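PDB 4GT6: cell surface protein from Faecalibacterium prausnitzii A2-165, which is of unknown function but, as an extracellular leucine-rich repeat protein of the BspA type, probably binds other proteins through its repeat region. Local coordinates for residues S315-E320 and R338-S343; E334-I339 and S351-C356; T300-S305 and T323-D328; A268-P273 and Q291-S296. One frame throughout, in Å; residues are numbered along the deposited sequence.

Interaction 1 (S315-E320 and R338-S343). With NA (sodium ion), chain R.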
loop_
_atom_site.group_PDB
_atom_site.type_symbol
_atom_site.label_atom_id
_atom_site.label_comp_id
_atom_site.label_asym_id
_atom_site.label_seq_id
_atom_site.Cartn_x
_atom_site.Cartn_y
_atom_site.Cartn_z
ATOM N N SER A 315 -7.292 -24.313 -18.653
ATOM C CA SER A 315 -8.036 -25.375 -17.987
ATOM C C SER A 315 -7.769 -25.309 -16.496
ATOM O O SER A 315 -6.640 -25.007 -16.087
ATOM C CB SER A 315 -7.612 -26.732 -18.547
ATOM O OG SER A 315 -8.306 -27.803 -17.933
ATOM N N ILE A 316 -8.804 -25.538 -15.684
ATOM C CA ILE A 316 -8.645 -25.521 -14.230
ATOM C C ILE A 316 -9.636 -26.516 -13.608
ATOM O O ILE A 316 -10.780 -26.623 -14.053
ATOM C CB ILE A 316 -8.737 -24.084 -13.620
ATOM C CG1 ILE A 316 -8.303 -24.059 -12.127
ATOM C CG2 ILE A 316 -10.096 -23.421 -13.842
ATOM C CD1 ILE A 316 -7.843 -22.728 -11.624
ATOM N N ASP A 317 -9.161 -27.266 -12.608
ATOM C CA ASP A 317 -9.956 -28.251 -11.882
ATOM C C ASP A 317 -10.153 -27.737 -10.465
ATOM O O ASP A 317 -9.187 -27.644 -9.708
ATOM C CB ASP A 317 -9.263 -29.618 -11.896
ATOM C CG ASP A 317 -9.273 -30.248 -13.275
ATOM O OD1 ASP A 317 -8.387 -29.912 -14.088
ATOM O OD2 ASP A 317 -10.200 -31.021 -13.563
ATOM N N ILE A 318 -11.379 -27.329 -10.136
ATOM C CA ILE A 318 -11.695 -26.795 -8.804
ATOM C C ILE A 318 -11.819 -28.009 -7.862
ATOM O O ILE A 318 -12.566 -28.940 -8.192
ATOM C CB ILE A 318 -12.968 -25.902 -8.831
ATOM C CG1 ILE A 318 -12.862 -24.692 -9.819
ATOM C CG2 ILE A 318 -13.417 -25.482 -7.444
ATOM C CD1 ILE A 318 -11.590 -23.904 -9.817
ATOM N N PRO A 319 -11.068 -28.048 -6.732
ATOM C CA PRO A 319 -11.099 -29.246 -5.883
ATOM C C PRO A 319 -12.425 -29.462 -5.160
ATOM O O PRO A 319 -13.101 -28.503 -4.787
ATOM C CB PRO A 319 -9.964 -29.000 -4.867
ATOM C CG PRO A 319 -9.809 -27.538 -4.807
ATOM C CD PRO A 319 -10.120 -27.040 -6.210
ATOM N N GLU A 320 -12.755 -30.734 -4.924
ATOM C CA GLU A 320 -13.900 -31.164 -4.119
ATOM C C GLU A 320 -13.777 -30.491 -2.747
ATOM O O GLU A 320 -12.668 -30.425 -2.217
ATOM C CB GLU A 320 -13.857 -32.704 -3.975
ATOM C CG GLU A 320 -15.098 -33.290 -3.321
ATOM C CD GLU A 320 -16.374 -32.942 -4.060
ATOM O OE1 GLU A 320 -16.437 -33.226 -5.277
ATOM O OE2 GLU A 320 -17.266 -32.309 -3.451
ATOM N N ARG A 338 -11.935 -24.662 -20.273
ATOM C CA ARG A 338 -12.465 -25.752 -19.480
ATOM C C ARG A 338 -12.362 -25.477 -17.991
ATOM O O ARG A 338 -11.314 -25.050 -17.501
ATOM C CB ARG A 338 -11.694 -27.042 -19.815
ATOM C CG ARG A 338 -12.217 -28.310 -19.137
ATOM C CD ARG A 338 -11.170 -29.406 -19.153
ATOM N NE ARG A 338 -11.443 -30.410 -18.129
ATOM C CZ ARG A 338 -10.840 -30.470 -16.946
ATOM N NH1 ARG A 338 -9.879 -29.605 -16.638
ATOM N NH2 ARG A 338 -11.169 -31.412 -16.074
ATOM N N ILE A 339 -13.440 -25.777 -17.269
ATOM C CA ILE A 339 -13.436 -25.674 -15.812
ATOM C C ILE A 339 -14.229 -26.843 -15.234
ATOM O O ILE A 339 -15.348 -27.105 -15.669
ATOM C CB ILE A 339 -13.899 -24.296 -15.246
ATOM C CG1 ILE A 339 -13.784 -24.283 -13.683
ATOM C CG2 ILE A 339 -15.306 -23.908 -15.729
ATOM C CD1 ILE A 339 -13.460 -22.983 -13.073
ATOM N N ALA A 340 -13.621 -27.567 -14.294
ATOM C CA ALA A 340 -14.309 -28.656 -13.593
ATOM C C ALA A 340 -14.806 -28.102 -12.258
ATOM O O ALA A 340 -14.010 -27.579 -11.479
ATOM C CB ALA A 340 -13.384 -29.847 -13.395
ATOM N N ILE A 341 -16.128 -28.122 -12.045
ATOM C CA ILE A 341 -16.757 -27.594 -10.830
ATOM C C ILE A 341 -17.354 -28.759 -10.010
ATOM O O ILE A 341 -18.223 -29.473 -10.521
ATOM C CB ILE A 341 -17.828 -26.525 -11.194
ATOM C CG1 ILE A 341 -17.154 -25.297 -11.893
ATOM C CG2 ILE A 341 -18.627 -26.106 -9.934
ATOM C CD1 ILE A 341 -18.084 -24.289 -12.533
ATOM N N PRO A 342 -16.913 -28.952 -8.742
ATOM C CA PRO A 342 -17.481 -30.034 -7.929
ATOM C C PRO A 342 -18.881 -29.669 -7.430
ATOM O O PRO A 342 -19.214 -28.476 -7.336
ATOM C CB PRO A 342 -16.480 -30.162 -6.780
ATOM C CG PRO A 342 -15.944 -28.774 -6.595
ATOM C CD PRO A 342 -15.887 -28.187 -7.989
ATOM N N SER A 343 -19.681 -30.687 -7.062
ATOM C CA SER A 343 -21.055 -30.472 -6.597
ATOM C C SER A 343 -21.097 -29.793 -5.214
ATOM O O SER A 343 -22.156 -29.295 -4.825
ATOM C CB SER A 343 -21.842 -31.782 -6.583
ATOM O OG SER A 343 -21.219 -32.726 -5.728
HETATM NA NA NA R . -10.920 -30.245 -0.635
HETATM O O HOH W 1 -18.248 -33.439 -6.984
HETATM O O HOH W 2 -19.896 -32.917 -3.471
HETATM O O HOH W 3 -12.024 -28.766 0.961
HETATM O O HOH W 4 -11.903 -32.190 0.488
HETATM O O HOH W 5 -9.880 -28.166 -1.464
HETATM O O HOH W 6 -9.952 -31.727 -2.289
#
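Ile-316 and Ile-339 sit side by side on neighbouring parallel strands of a BspA-type leucine-rich repeat solenoid, one rung above the next. The backbone ladder comes first. Arg-338 O receives Ile-316 N, Ile-316 O receives Ala-340 N at 3.0 Å, and Ala-340 O receives Ile-318 N.

Apolar packing fills the inner face. Ile-316 CG2 presses on Ile-339 CD1 at 3.5 Å, a tight fit, and Ile-339 CD1 also lies 3.7 Å from Ile-318 CG1. Beyond the strands, the Pro-342 ring crosses Ile-318 at about a right angle.

On the outer face the polar groups gather round Arg-338. Its CG lies anti to the backbone N (chi1 -175°) and the chain runs on extended, which carries the guanidinium across to Asp-317. Arg-338 NH2 meets Asp-317 OD2 at 2.7 Å on the syn side, 21° out of the carboxylate plane, while NH1 reaches OD1 of Asp-317 from above that plane, almost straight at 173°. Arg-338 NH1 also donates to Ser-315 OG at 2.7 Å, and NE turns to Glu-363 of the next strand. A leucine here would probably leave Asp-317 without its counter-charge and Ser-315 OG without this donor.

Farther on, two waters link the Glu-320 carboxylate to Ser-343, and Glu-320 O joins Ser-297 O on a sodium ion. The chemistry thus divides by face: oily packing within, and without, a charge network in which one arginine spans three successive strands.

Interaction 2 (E334-I339 and S351-C356)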
loop_
_atom_site.group_PDB
_atom_site.type_symbol
_atom_site.label_atom_id
_atom_site.label_comp_id
_atom_site.label_asym_id
_atom_site.label_seq_id
_atom_site.Cartn_x
_atom_site.Cartn_y
_atom_site.Cartn_z
ATOM N N GLU A 334 -9.661 -14.671 -20.434
ATOM C CA GLU A 334 -10.006 -14.700 -21.864
ATOM C C GLU A 334 -9.645 -16.013 -22.591
ATOM O O GLU A 334 -10.201 -16.262 -23.660
ATOM C CB GLU A 334 -9.354 -13.503 -22.599
ATOM C CG GLU A 334 -7.845 -13.383 -22.429
ATOM C CD GLU A 334 -7.186 -12.128 -22.974
ATOM O OE1 GLU A 334 -7.532 -11.012 -22.522
ATOM O OE2 GLU A 334 -6.250 -12.275 -23.789
ATOM N N GLN A 335 -8.730 -16.835 -22.037
ATOM C CA GLN A 335 -8.300 -18.083 -22.678
ATOM C C GLN A 335 -8.837 -19.324 -21.955
ATOM O O GLN A 335 -8.594 -20.452 -22.399
ATOM C CB GLN A 335 -6.763 -18.147 -22.762
ATOM C CG GLN A 335 -6.162 -17.333 -23.913
ATOM C CD GLN A 335 -4.651 -17.445 -23.960
ATOM O OE1 GLN A 335 -4.073 -18.539 -24.038
ATOM N NE2 GLN A 335 -3.970 -16.306 -23.895
ATOM N N LEU A 336 -9.582 -19.132 -20.847
ATOM C CA LEU A 336 -10.144 -20.240 -20.075
ATOM C C LEU A 336 -11.210 -20.963 -20.890
ATOM O O LEU A 336 -12.222 -20.355 -21.226
ATOM C CB LEU A 336 -10.706 -19.728 -18.737
ATOM C CG LEU A 336 -11.272 -20.761 -17.758
ATOM C CD1 LEU A 336 -10.173 -21.740 -17.266
ATOM C CD2 LEU A 336 -11.897 -20.052 -16.562
ATOM N N GLU A 337 -10.948 -22.237 -21.256
ATOM C CA GLU A 337 -11.847 -23.062 -22.092
ATOM C C GLU A 337 -12.602 -24.093 -21.289
ATOM O O GLU A 337 -13.743 -24.415 -21.619
ATOM C CB GLU A 337 -11.054 -23.834 -23.178
ATOM C CG GLU A 337 -10.308 -22.989 -24.192
ATOM C CD GLU A 337 -9.313 -23.740 -25.064
ATOM O OE1 GLU A 337 -9.047 -24.936 -24.795
ATOM O OE2 GLU A 337 -8.777 -23.119 -26.010
ATOM N N ARG A 338 -11.935 -24.662 -20.273
ATOM C CA ARG A 338 -12.465 -25.752 -19.480
ATOM C C ARG A 338 -12.362 -25.477 -17.991
ATOM O O ARG A 338 -11.314 -25.050 -17.501
ATOM C CB ARG A 338 -11.694 -27.042 -19.815
ATOM C CG ARG A 338 -12.217 -28.310 -19.137
ATOM C CD ARG A 338 -11.170 -29.406 -19.153
ATOM N NE ARG A 338 -11.443 -30.410 -18.129
ATOM C CZ ARG A 338 -10.840 -30.470 -16.946
ATOM N NH1 ARG A 338 -9.879 -29.605 -16.638
ATOM N NH2 ARG A 338 -11.169 -31.412 -16.074
ATOM N N ILE A 339 -13.440 -25.777 -17.269
ATOM C CA ILE A 339 -13.436 -25.674 -15.812
ATOM C C ILE A 339 -14.229 -26.843 -15.234
ATOM O O ILE A 339 -15.348 -27.105 -15.669
ATOM C CB ILE A 339 -13.899 -24.296 -15.246
ATOM C CG1 ILE A 339 -13.784 -24.283 -13.683
ATOM C CG2 ILE A 339 -15.306 -23.908 -15.729
ATOM C CD1 ILE A 339 -13.460 -22.983 -13.073
ATOM N N SER A 351 -20.469 -12.564 -11.842
ATOM C CA SER A 351 -19.182 -11.915 -12.144
ATOM C C SER A 351 -17.977 -12.879 -12.065
ATOM O O SER A 351 -16.920 -12.553 -12.607
ATOM C CB SER A 351 -18.944 -10.741 -11.205
ATOM O OG SER A 351 -18.660 -11.249 -9.913
ATOM N N ALA A 352 -18.128 -14.050 -11.409
ATOM C CA ALA A 352 -17.012 -14.994 -11.250
ATOM C C ALA A 352 -16.440 -15.440 -12.609
ATOM O O ALA A 352 -15.231 -15.614 -12.724
ATOM C CB ALA A 352 -17.455 -16.204 -10.439
ATOM N N PHE A 353 -17.286 -15.562 -13.638
ATOM C CA PHE A 353 -16.823 -15.985 -14.961
ATOM C C PHE A 353 -17.120 -14.915 -16.021
ATOM O O PHE A 353 -17.311 -15.247 -17.194
ATOM C CB PHE A 353 -17.436 -17.357 -15.326
ATOM C CG PHE A 353 -16.892 -18.453 -14.438
ATOM C CD1 PHE A 353 -15.632 -18.999 -14.670
ATOM C CD2 PHE A 353 -17.608 -18.894 -13.333
ATOM C CE1 PHE A 353 -15.111 -19.978 -13.830
ATOM C CE2 PHE A 353 -17.084 -19.878 -12.485
ATOM C CZ PHE A 353 -15.834 -20.402 -12.732
ATOM N N SER A 354 -17.101 -13.621 -15.618
ATOM C CA SER A 354 -17.332 -12.503 -16.533
ATOM C C SER A 354 -16.129 -12.343 -17.455
ATOM O O SER A 354 -15.002 -12.618 -17.045
ATOM C CB SER A 354 -17.607 -11.213 -15.764
ATOM O OG SER A 354 -16.559 -10.897 -14.863
ATOM N N ASN A 355 -16.373 -11.955 -18.715
ATOM C CA ASN A 355 -15.339 -11.769 -19.750
ATOM C C ASN A 355 -14.441 -13.024 -19.903
ATOM O O ASN A 355 -13.210 -12.924 -19.948
ATOM C CB ASN A 355 -14.492 -10.510 -19.482
ATOM C CG ASN A 355 -15.248 -9.219 -19.649
ATOM O OD1 ASN A 355 -15.500 -8.493 -18.684
ATOM N ND2 ASN A 355 -15.606 -8.889 -20.881
ATOM N N CYS A 356 -15.081 -14.203 -19.908
ATOM C CA CYS A 356 -14.472 -15.515 -20.131
ATOM C C CYS A 356 -15.039 -16.031 -21.460
ATOM O O CYS A 356 -15.832 -16.983 -21.501
ATOM C CB CYS A 356 -14.749 -16.460 -18.966
ATOM S SG CYS A 356 -13.749 -16.109 -17.495
#
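Phe-353 and Ile-339 meet inside a coil of the leucine-rich repeat solenoid, where the loop after strand 338-341 packs against that strand. The two side chains come from opposite directions. With its CG beside the backbone N and anti to the carbonyl carbon (chi1 -68°), Phe-353 sends its ring inward and presents an edge, not a face, to the strand. Leu-336 reaches the same edge: its CG, anti to the backbone N (chi1 -177°), directs CD2 of Leu-336 to a point 4.2 Å from Phe-353 CE1. Leu-336 CD2 also lies 4.5 Å from Cys-356 SG, a looser contact that carries the packing toward the turn. Phe-330 of the preceding coil meets the Phe-353 ring with its plane nearly parallel.

The backbone leading to the next strand is held locally: Ser-351 O accepts both Ser-354 N and Ser-354 OG, from the same face of its plane. At the ring edge, Ile-339 CD1 stands 3.5 Å from Phe-353 CE1.

Interaction 3 (T300-S305 and T323-D328)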
loop_
_atom_site.group_PDB
_atom_site.type_symbol
_atom_site.label_atom_id
_atom_site.label_comp_id
_atom_site.label_asym_id
_atom_site.label_seq_id
_atom_site.Cartn_x
_atom_site.Cartn_y
_atom_site.Cartn_z
ATOM N N THR A 300 -11.639 -24.243 1.108
ATOM C CA THR A 300 -13.084 -24.428 0.912
ATOM C C THR A 300 -13.714 -23.241 0.176
ATOM O O THR A 300 -14.935 -23.230 -0.019
ATOM C CB THR A 300 -13.801 -24.674 2.263
ATOM O OG1 THR A 300 -13.664 -23.498 3.065
ATOM C CG2 THR A 300 -13.258 -25.884 3.019
ATOM N N GLU A 301 -12.890 -22.259 -0.250
ATOM C CA GLU A 301 -13.394 -21.086 -0.957
ATOM C C GLU A 301 -12.382 -20.578 -1.963
ATOM O O GLU A 301 -11.177 -20.648 -1.707
ATOM C CB GLU A 301 -13.687 -19.995 0.092
ATOM C CG GLU A 301 -14.045 -18.607 -0.408
ATOM C CD GLU A 301 -14.090 -17.615 0.738
ATOM O OE1 GLU A 301 -15.005 -17.738 1.584
ATOM O OE2 GLU A 301 -13.181 -16.757 0.826
ATOM N N LEU A 302 -12.872 -20.078 -3.110
ATOM C CA LEU A 302 -12.062 -19.334 -4.081
ATOM C C LEU A 302 -12.434 -17.866 -3.825
ATOM O O LEU A 302 -13.606 -17.495 -3.991
ATOM C CB LEU A 302 -12.292 -19.785 -5.534
ATOM C CG LEU A 302 -11.772 -21.191 -5.895
ATOM C CD1 LEU A 302 -11.714 -21.334 -7.385
ATOM C CD2 LEU A 302 -10.384 -21.461 -5.324
ATOM N N PRO A 303 -11.516 -17.061 -3.238
ATOM C CA PRO A 303 -11.906 -15.715 -2.804
ATOM C C PRO A 303 -12.111 -14.759 -3.963
ATOM O O PRO A 303 -11.795 -15.076 -5.109
ATOM C CB PRO A 303 -10.734 -15.292 -1.919
ATOM C CG PRO A 303 -9.555 -15.984 -2.535
ATOM C CD PRO A 303 -10.100 -17.342 -2.914
ATOM N N GLU A 304 -12.596 -13.560 -3.654
ATOM C CA GLU A 304 -12.836 -12.542 -4.653
ATOM C C GLU A 304 -11.580 -12.272 -5.497
ATOM O O GLU A 304 -10.475 -12.202 -4.954
ATOM C CB GLU A 304 -13.296 -11.267 -3.922
ATOM C CG GLU A 304 -13.399 -10.009 -4.757
ATOM C CD GLU A 304 -13.737 -8.830 -3.867
ATOM O OE1 GLU A 304 -14.684 -8.961 -3.055
ATOM O OE2 GLU A 304 -12.994 -7.821 -3.905
ATOM N N SER A 305 -11.758 -12.188 -6.840
ATOM C CA SER A 305 -10.712 -11.865 -7.828
ATOM C C SER A 305 -9.469 -12.770 -7.738
ATOM O O SER A 305 -8.403 -12.355 -8.199
ATOM C CB SER A 305 -10.251 -10.413 -7.655
ATOM O OG SER A 305 -11.304 -9.469 -7.743
ATOM N N THR A 323 -16.846 -24.595 -1.524
ATOM C CA THR A 323 -18.299 -24.390 -1.394
ATOM C C THR A 323 -18.749 -23.114 -2.100
ATOM O O THR A 323 -19.938 -22.935 -2.360
ATOM C CB THR A 323 -18.708 -24.356 0.081
ATOM O OG1 THR A 323 -18.095 -23.214 0.687
ATOM C CG2 THR A 323 -18.326 -25.633 0.815
ATOM N N GLN A 324 -17.811 -22.209 -2.373
ATOM C CA GLN A 324 -18.158 -20.972 -3.067
ATOM C C GLN A 324 -16.972 -20.424 -3.834
ATOM O O GLN A 324 -15.820 -20.575 -3.422
ATOM C CB GLN A 324 -18.726 -19.907 -2.101
ATOM C CG GLN A 324 -17.812 -19.554 -0.931
ATOM C CD GLN A 324 -18.405 -18.548 0.026
ATOM O OE1 GLN A 324 -19.604 -18.252 0.025
ATOM N NE2 GLN A 324 -17.563 -17.999 0.873
ATOM N N ILE A 325 -17.289 -19.799 -4.974
ATOM C CA ILE A 325 -16.382 -19.134 -5.904
ATOM C C ILE A 325 -16.867 -17.691 -5.877
ATOM O O ILE A 325 -17.970 -17.431 -6.346
ATOM C CB ILE A 325 -16.462 -19.814 -7.302
ATOM C CG1 ILE A 325 -16.005 -21.291 -7.248
ATOM C CG2 ILE A 325 -15.688 -19.012 -8.365
ATOM C CD1 ILE A 325 -16.235 -22.103 -8.592
ATOM N N LEU A 326 -16.104 -16.779 -5.265
ATOM C CA LEU A 326 -16.596 -15.420 -5.052
ATOM C C LEU A 326 -16.495 -14.506 -6.284
ATOM O O LEU A 326 -16.054 -14.922 -7.356
ATOM C CB LEU A 326 -15.908 -14.782 -3.823
ATOM C CG LEU A 326 -16.118 -15.498 -2.460
ATOM C CD1 LEU A 326 -15.558 -14.639 -1.309
ATOM C CD2 LEU A 326 -17.598 -15.790 -2.196
ATOM N N ASP A 327 -16.968 -13.261 -6.132
ATOM C CA ASP A 327 -17.034 -12.278 -7.220
ATOM C C ASP A 327 -15.712 -12.129 -7.971
ATOM O O ASP A 327 -14.652 -12.103 -7.357
ATOM C CB ASP A 327 -17.465 -10.912 -6.677
ATOM C CG ASP A 327 -18.973 -10.784 -6.514
ATOM O OD1 ASP A 327 -19.684 -10.742 -7.543
ATOM O OD2 ASP A 327 -19.433 -10.683 -5.371
ATOM N N ASP A 328 -15.784 -12.086 -9.315
ATOM C CA ASP A 328 -14.638 -11.880 -10.195
ATOM C C ASP A 328 -13.507 -12.929 -10.032
ATOM O O ASP A 328 -12.402 -12.670 -10.492
ATOM C CB ASP A 328 -14.046 -10.467 -9.949
ATOM C CG ASP A 328 -14.923 -9.311 -10.375
ATOM O OD1 ASP A 328 -15.857 -9.536 -11.184
ATOM O OD2 ASP A 328 -14.641 -8.168 -9.949
HETATM O O HOH W 7 -16.866 -23.401 3.154
HETATM O O HOH W 8 -11.380 -8.049 -9.969
#
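Gln-324 NE2 donates to Glu-301 OE1 at 2.7 Å, linking two coils of the leucine-rich repeat solenoid outside their backbone ladder. The two side chains run side by side and point the same way. The bond is bent, with an N-H...O angle of 139°; the acceptor lies in the amide plane, yet the amide approaches from above the carboxylate, the two planes being 45° apart. Glu-301 is extended beyond CG, and its OE2 lies 3.8 Å from Leu-326 CD1. With only a methyl in place of this carboxylate, as in alanine, Gln-324 NE2 would probably lose its acceptor and its amide be freer to turn.

The backbones form a short, weakly bonded parallel pairing. Thr-300 O takes Thr-323 N at 2.8 Å, with an N-H...O angle of 173°, although the donor stands above the carbonyl plane. Leu-302 N gives to Gln-324 O, and Leu-302 O takes Leu-326 N at 2.9 Å. Beyond this pairing, Ser-305 N still finds Asp-327 O, so the coils stay in step into the following turn.

On the inner side, Leu-302 CD1 approaches Ile-325 CG1 at 4.3 Å, and Leu-302 also packs on Ile-318 and Phe-330. Asp-327 directs OD1 to Ser-351 of the next coil. At the far end a water bridges the paired turns, 2.6 Å from Ser-305 OG, and donates to Asp-328 OD2 at 3.3 Å.

Interaction 4 (A268-P273 and Q291-S296). With EDO (1,2-ethanediol), chain I.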
loop_
_atom_site.group_PDB
_atom_site.type_symbol
_atom_site.label_atom_id
_atom_site.label_comp_id
_atom_site.label_asym_id
_atom_site.label_seq_id
_atom_site.Cartn_x
_atom_site.Cartn_y
_atom_site.Cartn_z
ATOM N N ALA A 268 4.403 -19.521 -14.171
ATOM C CA ALA A 268 3.541 -20.311 -15.069
ATOM C C ALA A 268 2.841 -21.472 -14.351
ATOM O O ALA A 268 1.792 -21.934 -14.806
ATOM C CB ALA A 268 4.365 -20.859 -16.238
ATOM N N SER A 269 3.417 -21.942 -13.237
ATOM C CA SER A 269 2.872 -23.087 -12.522
ATOM C C SER A 269 3.000 -22.883 -11.027
ATOM O O SER A 269 4.072 -22.533 -10.568
ATOM C CB SER A 269 3.634 -24.347 -12.938
ATOM O OG SER A 269 3.181 -25.488 -12.228
ATOM N N VAL A 270 1.928 -23.121 -10.267
ATOM C CA VAL A 270 2.022 -23.003 -8.810
ATOM C C VAL A 270 1.459 -24.288 -8.178
ATOM O O VAL A 270 0.488 -24.856 -8.688
ATOM C CB VAL A 270 1.366 -21.707 -8.245
ATOM C CG1 VAL A 270 -0.143 -21.653 -8.502
ATOM C CG2 VAL A 270 1.686 -21.503 -6.756
ATOM N N LYS A 271 2.090 -24.744 -7.073
ATOM C CA LYS A 271 1.631 -25.924 -6.345
ATOM C C LYS A 271 1.443 -25.551 -4.884
ATOM O O LYS A 271 2.306 -24.898 -4.299
ATOM C CB LYS A 271 2.594 -27.109 -6.520
ATOM C CG LYS A 271 2.536 -27.646 -7.945
ATOM C CD LYS A 271 3.505 -28.772 -8.249
ATOM C CE LYS A 271 3.468 -29.139 -9.716
ATOM N NZ LYS A 271 2.101 -29.525 -10.174
HETATM N N MSE A 272 0.276 -25.897 -4.324
HETATM C CA MSE A 272 -0.065 -25.602 -2.921
HETATM C C MSE A 272 0.026 -26.864 -2.095
HETATM O O MSE A 272 -0.544 -27.865 -2.520
HETATM C CB MSE A 272 -1.520 -25.088 -2.774
HETATM C CG MSE A 272 -1.817 -23.844 -3.468
HETATM SE SE MSE A 272 -3.650 -23.436 -3.007
HETATM C CE MSE A 272 -3.922 -22.477 -4.670
ATOM N N PRO A 273 0.612 -26.812 -0.873
ATOM C CA PRO A 273 0.565 -27.976 0.010
ATOM C C PRO A 273 -0.818 -28.069 0.657
ATOM O O PRO A 273 -1.527 -27.039 0.743
ATOM C CB PRO A 273 1.651 -27.650 1.057
ATOM C CG PRO A 273 1.571 -26.159 1.198
ATOM C CD PRO A 273 1.251 -25.651 -0.208
ATOM N N GLN A 291 -0.536 -20.851 -15.938
ATOM C CA GLN A 291 -1.267 -21.872 -16.688
ATOM C C GLN A 291 -1.665 -23.074 -15.849
ATOM O O GLN A 291 -2.668 -23.715 -16.168
ATOM C CB GLN A 291 -0.432 -22.360 -17.873
ATOM C CG GLN A 291 -0.419 -21.402 -19.050
ATOM C CD GLN A 291 0.180 -22.060 -20.267
ATOM O OE1 GLN A 291 1.355 -21.860 -20.594
ATOM N NE2 GLN A 291 -0.610 -22.878 -20.950
ATOM N N ASP A 292 -0.863 -23.431 -14.832
ATOM C CA ASP A 292 -1.165 -24.619 -14.027
ATOM C C ASP A 292 -1.212 -24.302 -12.556
ATOM O O ASP A 292 -0.322 -23.631 -12.031
ATOM C CB ASP A 292 -0.096 -25.699 -14.281
ATOM C CG ASP A 292 -0.054 -26.183 -15.718
ATOM O OD1 ASP A 292 -1.076 -26.713 -16.193
ATOM O OD2 ASP A 292 1.009 -26.059 -16.353
ATOM N N ILE A 293 -2.285 -24.743 -11.906
ATOM C CA ILE A 293 -2.491 -24.550 -10.473
ATOM C C ILE A 293 -2.868 -25.891 -9.851
ATOM O O ILE A 293 -3.822 -26.516 -10.309
ATOM C CB ILE A 293 -3.589 -23.476 -10.171
ATOM C CG1 ILE A 293 -3.232 -22.112 -10.774
ATOM C CG2 ILE A 293 -3.829 -23.346 -8.636
ATOM C CD1 ILE A 293 -4.277 -21.590 -11.662
ATOM N N GLU A 294 -2.114 -26.328 -8.832
ATOM C CA GLU A 294 -2.406 -27.525 -8.043
ATOM C C GLU A 294 -2.863 -27.009 -6.684
ATOM O O GLU A 294 -2.097 -26.357 -5.972
ATOM C CB GLU A 294 -1.176 -28.435 -7.949
ATOM C CG GLU A 294 -1.428 -29.753 -7.229
ATOM C CD GLU A 294 -0.302 -30.767 -7.303
ATOM O OE1 GLU A 294 0.428 -30.787 -8.322
ATOM O OE2 GLU A 294 -0.170 -31.568 -6.348
ATOM N N PHE A 295 -4.134 -27.227 -6.364
ATOM C CA PHE A 295 -4.735 -26.725 -5.150
ATOM C C PHE A 295 -4.513 -27.612 -3.960
ATOM O O PHE A 295 -4.419 -28.825 -4.101
ATOM C CB PHE A 295 -6.259 -26.615 -5.352
ATOM C CG PHE A 295 -6.682 -25.539 -6.319
ATOM C CD1 PHE A 295 -6.792 -24.216 -5.905
ATOM C CD2 PHE A 295 -6.969 -25.849 -7.647
ATOM C CE1 PHE A 295 -7.182 -23.214 -6.805
ATOM C CE2 PHE A 295 -7.385 -24.852 -8.539
ATOM C CZ PHE A 295 -7.502 -23.545 -8.109
ATOM N N SER A 296 -4.578 -27.005 -2.767
ATOM C CA SER A 296 -4.609 -27.705 -1.504
ATOM C C SER A 296 -5.962 -28.429 -1.380
ATOM O O SER A 296 -6.992 -27.856 -1.782
ATOM C CB SER A 296 -4.481 -26.695 -0.372
ATOM O OG SER A 296 -4.915 -27.304 0.834
HETATM C C1 EDO I . -1.870 -30.888 -3.479
HETATM O O1 EDO I . -1.521 -30.440 -2.178
HETATM C C2 EDO I . -2.758 -32.163 -3.393
HETATM O O2 EDO I . -4.004 -31.853 -2.783
HETATM O O HOH W 9 3.037 -27.687 -14.344
#
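Two rungs of a parallel sheet in the leucine-rich repeat solenoid meet here, strands 269-271 and 292-294, their axes 4.8 Å apart and only 1° from parallel. Ala-268 O starts the ladder by accepting two amides, Gln-291 N at 2.8 Å and Asp-292 N at 3.0 Å. Val-270 then bonds through N to Asp-292 O and through O to Glu-294 N, and Met-272 N follows to Glu-294 O.

On the outer face Lys-271, in one of its two conformers, forms a salt bridge with Glu-294. There the lysine chain bends at its last torsion (chi4 -57°), bringing Lys-271 NZ to Glu-294 OE1 at 2.8 Å, nearly along the carboxylate's C-O axis. Inside, Val-270 CG1 touches Ile-293 CG1. Ile-293 CG2 lies over one face of the Phe-295 ring, above its centre. Selenomethionine Met-272 lies beside Phe-295, its chain extended beyond CG, and Phe-295 reaches on to Ile-316 and Pro-319. The terminal methyl CE of Met-272 comes within 3.6 Å of Phe-295 CD1.

How the interactions relate
From the N terminus, interaction 4 comes first and closes one repeat-length loop before any other contact opens. Interaction 3 opens next, and interaction 1 starts inside its loop but ends beyond it, so the two cross. Interaction 2 begins at the later half of interaction 1, sharing Arg-338 and Ile-339, and closes a shorter loop within the last of these coils. Interactions 1 and 4 pair neighbouring strands of two three-stranded parallel sheets, and interaction 3 pairs a second edge of the coils. Core side chains bind them together: Phe-295 meets Ile-316 and Leu-302, Leu-302 meets Ile-318, and Ile-316 meets Leu-336. Ala-352 packs on Ile-325, joining interactions 2 and 3.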